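Local coordinates for protein acyl-CoA dehydrogenase (Geobacillus kaustophilus, PDB 2PG0) that binds FAD and probably introduces an alpha-beta double bond into thioester-bound acyl chains, at residues Y151-G156 / F220-V225; T159-G164 / A216-Q221. All coordinates share one frame; numbering follows the deposited sequence.

Contact 1 (Y151-G156 / F220-V225)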
loop_
_atom_site.group_PDB
_atom_site.type_symbol
_atom_site.label_atom_id
_atom_site.label_comp_id
_atom_site.label_asym_id
_atom_site.label_seq_id
_atom_site.Cartn_x
_atom_site.Cartn_y
_atom_site.Cartn_z
ATOM N N TYR A 151 14.614 36.922 -38.987
ATOM C CA TYR A 151 14.593 36.618 -37.555
ATOM C C TYR A 151 13.243 36.119 -37.062
ATOM O O TYR A 151 12.213 36.360 -37.695
ATOM C CB TYR A 151 14.971 37.860 -36.748
ATOM C CG TYR A 151 16.383 38.333 -36.967
ATOM C CD1 TYR A 151 17.423 37.863 -36.168
ATOM C CD2 TYR A 151 16.683 39.253 -37.976
ATOM C CE1 TYR A 151 18.728 38.292 -36.363
ATOM C CE2 TYR A 151 17.987 39.686 -38.182
ATOM C CZ TYR A 151 19.001 39.203 -37.368
ATOM O OH TYR A 151 20.293 39.625 -37.557
ATOM N N TYR A 152 13.272 35.409 -35.933
ATOM C CA TYR A 152 12.079 35.136 -35.143
ATOM C C TYR A 152 12.102 36.052 -33.928
ATOM O O TYR A 152 13.114 36.135 -33.226
ATOM C CB TYR A 152 12.050 33.684 -34.665
ATOM C CG TYR A 152 11.689 32.674 -35.721
ATOM C CD1 TYR A 152 10.356 32.448 -36.065
ATOM C CD2 TYR A 152 12.673 31.927 -36.360
ATOM C CE1 TYR A 152 10.016 31.517 -37.032
ATOM C CE2 TYR A 152 12.343 30.991 -37.328
ATOM C CZ TYR A 152 11.012 30.792 -37.657
ATOM O OH TYR A 152 10.677 29.864 -38.608
ATOM N N ILE A 153 10.996 36.748 -33.689
ATOM C CA ILE A 153 10.860 37.568 -32.493
ATOM C C ILE A 153 10.169 36.714 -31.429
ATOM O O ILE A 153 9.005 36.329 -31.592
ATOM C CB ILE A 153 10.075 38.884 -32.755
ATOM C CG1 ILE A 153 10.646 39.670 -33.958
ATOM C CG2 ILE A 153 10.020 39.741 -31.490
ATOM C CD1 ILE A 153 12.157 39.893 -33.951
ATOM N N VAL A 154 10.903 36.403 -30.360
ATOM C CA VAL A 154 10.429 35.450 -29.349
ATOM C C VAL A 154 9.974 36.146 -28.065
ATOM O O VAL A 154 10.695 36.969 -27.486
ATOM C CB VAL A 154 11.485 34.348 -29.036
ATOM C CG1 VAL A 154 10.914 33.294 -28.082
ATOM C CG2 VAL A 154 11.962 33.684 -30.315
ATOM N N ASN A 155 8.762 35.806 -27.638
ATOM C CA ASN A 155 8.190 36.339 -26.418
ATOM C C ASN A 155 7.595 35.220 -25.581
ATOM O O ASN A 155 6.806 34.418 -26.077
ATOM C CB ASN A 155 7.128 37.386 -26.740
ATOM C CG ASN A 155 7.729 38.719 -27.102
ATOM O OD1 ASN A 155 8.210 39.447 -26.238
ATOM N ND2 ASN A 155 7.701 39.051 -28.390
ATOM N N GLY A 156 7.985 35.158 -24.317
ATOM C CA GLY A 156 7.481 34.105 -23.445
ATOM C C GLY A 156 8.382 33.835 -22.267
ATOM O O GLY A 156 9.376 34.527 -22.055
ATOM N N PHE A 220 12.047 35.591 -22.482
ATOM C CA PHE A 220 12.206 36.071 -23.844
ATOM C C PHE A 220 11.315 37.293 -23.995
ATOM O O PHE A 220 10.081 37.177 -24.017
ATOM C CB PHE A 220 11.837 34.980 -24.859
ATOM C CG PHE A 220 12.584 33.677 -24.661
ATOM C CD1 PHE A 220 13.871 33.508 -25.172
ATOM C CD2 PHE A 220 12.002 32.622 -23.961
ATOM C CE1 PHE A 220 14.563 32.308 -24.988
ATOM C CE2 PHE A 220 12.685 31.421 -23.772
ATOM C CZ PHE A 220 13.968 31.263 -24.283
ATOM N N GLN A 221 11.952 38.461 -24.042
ATOM C CA GLN A 221 11.267 39.729 -24.250
ATOM C C GLN A 221 11.741 40.295 -25.584
ATOM O O GLN A 221 12.816 40.895 -25.672
ATOM C CB GLN A 221 11.533 40.686 -23.078
ATOM C CG GLN A 221 10.934 40.178 -21.749
ATOM C CD GLN A 221 11.484 40.864 -20.503
ATOM O OE1 GLN A 221 12.024 40.200 -19.609
ATOM N NE2 GLN A 221 11.338 42.194 -20.427
ATOM N N ASP A 222 10.935 40.061 -26.621
ATOM C CA ASP A 222 11.285 40.373 -28.012
ATOM C C ASP A 222 12.661 39.833 -28.390
ATOM O O ASP A 222 13.495 40.555 -28.943
ATOM C CB ASP A 222 11.196 41.877 -28.281
ATOM C CG ASP A 222 9.774 42.389 -28.214
ATOM O OD1 ASP A 222 8.894 41.807 -28.893
ATOM O OD2 ASP A 222 9.541 43.365 -27.472
ATOM N N ALA A 223 12.884 38.559 -28.078
ATOM C CA ALA A 223 14.158 37.905 -28.343
ATOM C C ALA A 223 14.358 37.799 -29.843
ATOM O O ALA A 223 13.495 37.281 -30.552
ATOM C CB ALA A 223 14.192 36.535 -27.696
ATOM N N LYS A 224 15.493 38.311 -30.316
ATOM C CA LYS A 224 15.799 38.347 -31.745
ATOM C C LYS A 224 16.643 37.133 -32.122
ATOM O O LYS A 224 17.863 37.127 -31.931
ATOM C CB LYS A 224 16.522 39.654 -32.102
ATOM C CG LYS A 224 16.373 40.077 -33.556
ATOM C CD LYS A 224 17.237 41.300 -33.883
ATOM C CE LYS A 224 17.052 41.752 -35.335
ATOM N NZ LYS A 224 15.640 42.156 -35.638
ATOM N N VAL A 225 15.983 36.103 -32.642
ATOM C CA VAL A 225 16.636 34.833 -32.951
ATOM C C VAL A 225 16.719 34.633 -34.464
ATOM O O VAL A 225 15.691 34.679 -35.141
ATOM C CB VAL A 225 15.882 33.632 -32.300
ATOM C CG1 VAL A 225 16.619 32.322 -32.554
ATOM C CG2 VAL A 225 15.701 33.853 -30.804
#

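Contact 2 (T159-G164 / A216-Q221). With FAD (flavin-adenine dinucleotide), chain C.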
loop_
_atom_site.group_PDB
_atom_site.type_symbol
_atom_site.label_atom_id
_atom_site.label_comp_id
_atom_site.label_asym_id
_atom_site.label_seq_id
_atom_site.Cartn_x
_atom_site.Cartn_y
_atom_site.Cartn_z
ATOM N N THR A 159 10.097 27.657 -17.605
ATOM C CA THR A 159 10.289 27.464 -16.177
ATOM C C THR A 159 10.881 26.083 -15.883
ATOM O O THR A 159 10.703 25.150 -16.670
ATOM C CB THR A 159 8.957 27.689 -15.414
ATOM O OG1 THR A 159 9.177 27.626 -13.996
ATOM C CG2 THR A 159 7.949 26.650 -15.810
ATOM N N PHE A 160 11.588 25.984 -14.756
ATOM C CA PHE A 160 12.255 24.747 -14.321
ATOM C C PHE A 160 13.294 24.208 -15.317
ATOM O O PHE A 160 13.396 22.993 -15.509
ATOM C CB PHE A 160 11.245 23.620 -14.051
ATOM C CG PHE A 160 10.090 24.001 -13.172
ATOM C CD1 PHE A 160 10.294 24.502 -11.892
ATOM C CD2 PHE A 160 8.785 23.792 -13.613
ATOM C CE1 PHE A 160 9.208 24.834 -11.072
ATOM C CE2 PHE A 160 7.698 24.116 -12.801
ATOM C CZ PHE A 160 7.911 24.631 -11.532
ATOM N N ILE A 161 14.083 25.078 -15.936
ATOM C CA ILE A 161 14.980 24.615 -16.998
ATOM C C ILE A 161 16.303 24.077 -16.432
ATOM O O ILE A 161 17.081 24.814 -15.824
ATOM C CB ILE A 161 15.219 25.717 -18.081
ATOM C CG1 ILE A 161 13.880 26.175 -18.690
ATOM C CG2 ILE A 161 16.212 25.225 -19.173
ATOM C CD1 ILE A 161 12.900 25.042 -19.079
ATOM N N THR A 162 16.529 22.783 -16.628
ATOM C CA THR A 162 17.766 22.111 -16.195
ATOM C C THR A 162 18.936 22.695 -17.009
ATOM O O THR A 162 18.770 22.985 -18.198
ATOM C CB THR A 162 17.638 20.588 -16.395
ATOM O OG1 THR A 162 16.554 20.097 -15.594
ATOM C CG2 THR A 162 18.922 19.851 -15.985
ATOM N N ASN A 163 20.093 22.893 -16.369
ATOM C CA ASN A 163 21.232 23.601 -17.008
ATOM C C ASN A 163 20.853 25.041 -17.371
ATOM O O ASN A 163 21.425 25.635 -18.296
ATOM C CB ASN A 163 21.718 22.874 -18.281
ATOM C CG ASN A 163 22.288 21.480 -18.013
ATOM O OD1 ASN A 163 22.682 21.145 -16.896
ATOM N ND2 ASN A 163 22.358 20.672 -19.064
ATOM N N GLY A 164 19.896 25.605 -16.640
ATOM C CA GLY A 164 19.356 26.932 -16.954
ATOM C C GLY A 164 20.346 28.086 -16.930
ATOM O O GLY A 164 20.184 29.057 -17.668
ATOM N N ALA A 216 16.702 27.025 -13.601
ATOM C CA ALA A 216 16.321 28.430 -13.706
ATOM C C ALA A 216 15.183 28.670 -14.686
ATOM O O ALA A 216 14.890 27.831 -15.546
ATOM C CB ALA A 216 17.539 29.291 -14.086
ATOM N N GLU A 217 14.549 29.830 -14.545
ATOM C CA GLU A 217 13.559 30.284 -15.514
ATOM C C GLU A 217 14.275 31.040 -16.628
ATOM O O GLU A 217 15.342 31.620 -16.403
ATOM C CB GLU A 217 12.518 31.189 -14.853
ATOM C CG GLU A 217 11.667 30.496 -13.794
ATOM C CD GLU A 217 10.447 31.311 -13.412
ATOM O OE1 GLU A 217 10.602 32.347 -12.729
ATOM O OE2 GLU A 217 9.327 30.910 -13.797
ATOM N N LEU A 218 13.685 31.017 -17.821
ATOM C CA LEU A 218 14.210 31.745 -18.975
ATOM C C LEU A 218 13.165 32.742 -19.438
ATOM O O LEU A 218 11.976 32.433 -19.445
ATOM C CB LEU A 218 14.557 30.788 -20.120
ATOM C CG LEU A 218 15.564 29.664 -19.828
ATOM C CD1 LEU A 218 15.722 28.759 -21.039
ATOM C CD2 LEU A 218 16.922 30.208 -19.382
ATOM N N PHE A 219 13.620 33.931 -19.832
ATOM C CA PHE A 219 12.724 35.007 -20.244
ATOM C C PHE A 219 13.073 35.481 -21.645
ATOM O O PHE A 219 14.243 35.719 -21.958
ATOM C CB PHE A 219 12.792 36.168 -19.252
ATOM C CG PHE A 219 12.455 35.774 -17.839
ATOM C CD1 PHE A 219 11.128 35.696 -17.421
ATOM C CD2 PHE A 219 13.464 35.482 -16.923
ATOM C CE1 PHE A 219 10.812 35.329 -16.105
ATOM C CE2 PHE A 219 13.155 35.110 -15.605
ATOM C CZ PHE A 219 11.822 35.033 -15.204
ATOM N N PHE A 220 12.047 35.591 -22.482
ATOM C CA PHE A 220 12.206 36.071 -23.844
ATOM C C PHE A 220 11.315 37.293 -23.995
ATOM O O PHE A 220 10.081 37.177 -24.017
ATOM C CB PHE A 220 11.837 34.980 -24.859
ATOM C CG PHE A 220 12.584 33.677 -24.661
ATOM C CD1 PHE A 220 13.871 33.508 -25.172
ATOM C CD2 PHE A 220 12.002 32.622 -23.961
ATOM C CE1 PHE A 220 14.563 32.308 -24.988
ATOM C CE2 PHE A 220 12.685 31.421 -23.772
ATOM C CZ PHE A 220 13.968 31.263 -24.283
ATOM N N GLN A 221 11.952 38.461 -24.042
ATOM C CA GLN A 221 11.267 39.729 -24.250
ATOM C C GLN A 221 11.741 40.295 -25.584
ATOM O O GLN A 221 12.816 40.895 -25.672
ATOM C CB GLN A 221 11.533 40.686 -23.078
ATOM C CG GLN A 221 10.934 40.178 -21.749
ATOM C CD GLN A 221 11.484 40.864 -20.503
ATOM O OE1 GLN A 221 12.024 40.200 -19.609
ATOM N NE2 GLN A 221 11.338 42.194 -20.427
HETATM P PA FAD C . 1.102 20.514 -13.811
HETATM O O1A FAD C . 0.475 21.842 -13.507
HETATM O O2A FAD C . 1.081 20.159 -15.276
HETATM O O5B FAD C . 0.367 19.366 -12.942
HETATM C C5B FAD C . 0.228 19.506 -11.536
HETATM C C4B FAD C . -0.324 18.192 -10.980
HETATM O O4B FAD C . -1.576 17.925 -11.595
HETATM C C3B FAD C . 0.597 17.022 -11.321
HETATM O O3B FAD C . 0.625 16.086 -10.264
HETATM C C2B FAD C . -0.077 16.376 -12.508
HETATM O O2B FAD C . 0.253 15.008 -12.665
HETATM C C1B FAD C . -1.547 16.630 -12.175
HETATM N N9A FAD C . -2.374 16.522 -13.391
HETATM C C8A FAD C . -2.379 17.363 -14.477
HETATM N N7A FAD C . -3.265 16.886 -15.379
HETATM C C5A FAD C . -3.821 15.757 -14.885
HETATM C C6A FAD C . -4.774 14.881 -15.390
HETATM N N6A FAD C . -5.223 15.030 -16.640
HETATM N N1A FAD C . -5.147 13.782 -14.641
HETATM C C2A FAD C . -4.590 13.550 -13.396
HETATM N N3A FAD C . -3.651 14.432 -12.889
HETATM C C4A FAD C . -3.268 15.514 -13.630
HETATM N N1 FAD C . 10.809 21.252 -18.074
HETATM C C2 FAD C . 11.470 21.452 -19.274
HETATM O O2 FAD C . 10.822 21.721 -20.288
HETATM N N3 FAD C . 12.854 21.363 -19.330
HETATM C C4 FAD C . 13.576 21.077 -18.188
HETATM O O4 FAD C . 14.807 21.013 -18.245
HETATM C C4X FAD C . 12.908 20.862 -16.978
HETATM N N5 FAD C . 13.620 20.569 -15.826
HETATM C C5X FAD C . 12.968 20.386 -14.620
HETATM C C6 FAD C . 13.716 20.119 -13.479
HETATM C C7 FAD C . 13.072 19.925 -12.260
HETATM C C7M FAD C . 13.924 19.626 -11.059
HETATM C C8 FAD C . 11.668 20.005 -12.189
HETATM C C8M FAD C . 10.905 19.808 -10.909
HETATM C C9 FAD C . 10.927 20.281 -13.331
HETATM C C9A FAD C . 11.570 20.468 -14.559
HETATM N N10 FAD C . 10.842 20.735 -15.721
HETATM C C10 FAD C . 11.512 20.952 -16.922
HETATM C "C1'" FAD C . 9.328 20.753 -15.725
HETATM C "C2'" FAD C . 8.623 19.407 -15.480
HETATM O "O2'" FAD C . 8.644 18.549 -16.602
HETATM C "C3'" FAD C . 7.181 19.725 -15.100
HETATM O "O3'" FAD C . 7.207 20.172 -13.761
HETATM C "C4'" FAD C . 6.203 18.548 -15.246
HETATM O "O4'" FAD C . 6.000 18.193 -16.602
HETATM C "C5'" FAD C . 4.846 18.849 -14.611
HETATM O "O5'" FAD C . 4.331 20.085 -15.073
HETATM P P FAD C . 3.845 21.176 -13.999
HETATM O O1P FAD C . 4.927 21.425 -12.979
HETATM O O2P FAD C . 3.433 22.437 -14.707
HETATM O O3P FAD C . 2.603 20.489 -13.224
#

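Contact 1 (Y151-G156 / F220-V225)
Y152 and V225 start an antiparallel ladder in which the axes of strands 151-156 and 223-225 approach to 4.7 Å at closest, with 146° between their directions. Paired N-H...O=C bonds join Y152 to V225, V154 to A223 and G156 to F220. The register slips by one between the last two pairs, because D222 and A223 both face V154 in a G1 beta bulge.

N155 grips the bulge twice. Its OD1 accepts D222 N at 2.8 Å, the donor lying above the amide carbonyl plane, while its ND2 reaches D222 OD1 at 3.0 Å, with amide and carboxylate planes perpendicular. An alanine here would remove both bonds, and is likely to leave D222 N without this acceptor and its carboxylate freer to turn.

K224 extends with CG trans to its N (chi1 -155°) and lays CE over the centre of the Y151 ring, 3.6 Å from the centroid. A bend at chi4 brings NZ over the same face, 4.2 Å from that centroid, a cation-pi contact. V154 is the hub of the other face, touching A223, V225 and F220, where L190 and V192 also pack. Such a G1 bulge turns the strand edge in the acyl-CoA dehydrogenase beta domain.

Contact 2 (T159-G164 / A216-Q221)
A216 opens the pairing with I161, an antiparallel hydrogen-bonded pair at the FAD end of the strand. Its O accepts I161 N at 2.9 Å, and its N gives a longer bond of 3.2 Å to I161 O; both donors are tilted 30° from the carbonyl planes. The A216 methyl rests against G164, which closes the type II turn from I161. A side chain on G164 would run into A216 N, so the close approach suits glycine.

E217 runs alongside T159, the two side chains pointing the same way. Its chain is extended beyond CG and brings OE2 to 3.3 Å from T159 OG1, while the same oxygen accepts a hydrogen bond from Q157 NE2.

L218 meets I161 at about a right angle, L218 CD1 lying 3.9 Å from I161 CG1, and its other methyl, CD2, lies against the backbone O of G164. With CG1 opposite its carbonyl carbon (chi1 -57°), I161 puts CD1 against the flavin, 3.7 Å from FAD N3. Beyond L218 the strand passes on to pair with the earlier part of strand 151-161, F220 with G156.

The strand pair thus backs the cofactor site. T162 N donates to FAD O4 at 3.0 Å and T162 OG1 to FAD N5, while Y347 of the second subunit meets the F160 ring edge-to-face. Bonds to S136, T130 and neighbouring subunits also hold the cofactor. The hydroxyl donating to N5 matches the oxidised flavin, whose N5 accepts; the donor at O4 would probably draw electron density from the ring and ease uptake of hydride at N5.

Overall arrangement
Contacts 1 and 2 illustrate how one long strand can link a bulged outer region to a cofactor site. Their centres lie 14 Å apart on strand 151-161, which pairs first with 223-226 and, further along, with 216-220 in the same antiparallel sheet. Because the pairing is antiparallel, the order reverses on the partner side: contact 2 uses 216-221, contact 1 uses 220-225, and F220 and Q221 belong to both. All four segments belong to the middle, beta domain. Contact 1 sits about 27 Å from the chain centre, contact 2 about 16 Å, so the sheet runs inward from a partly buried region to the buried flavin pocket.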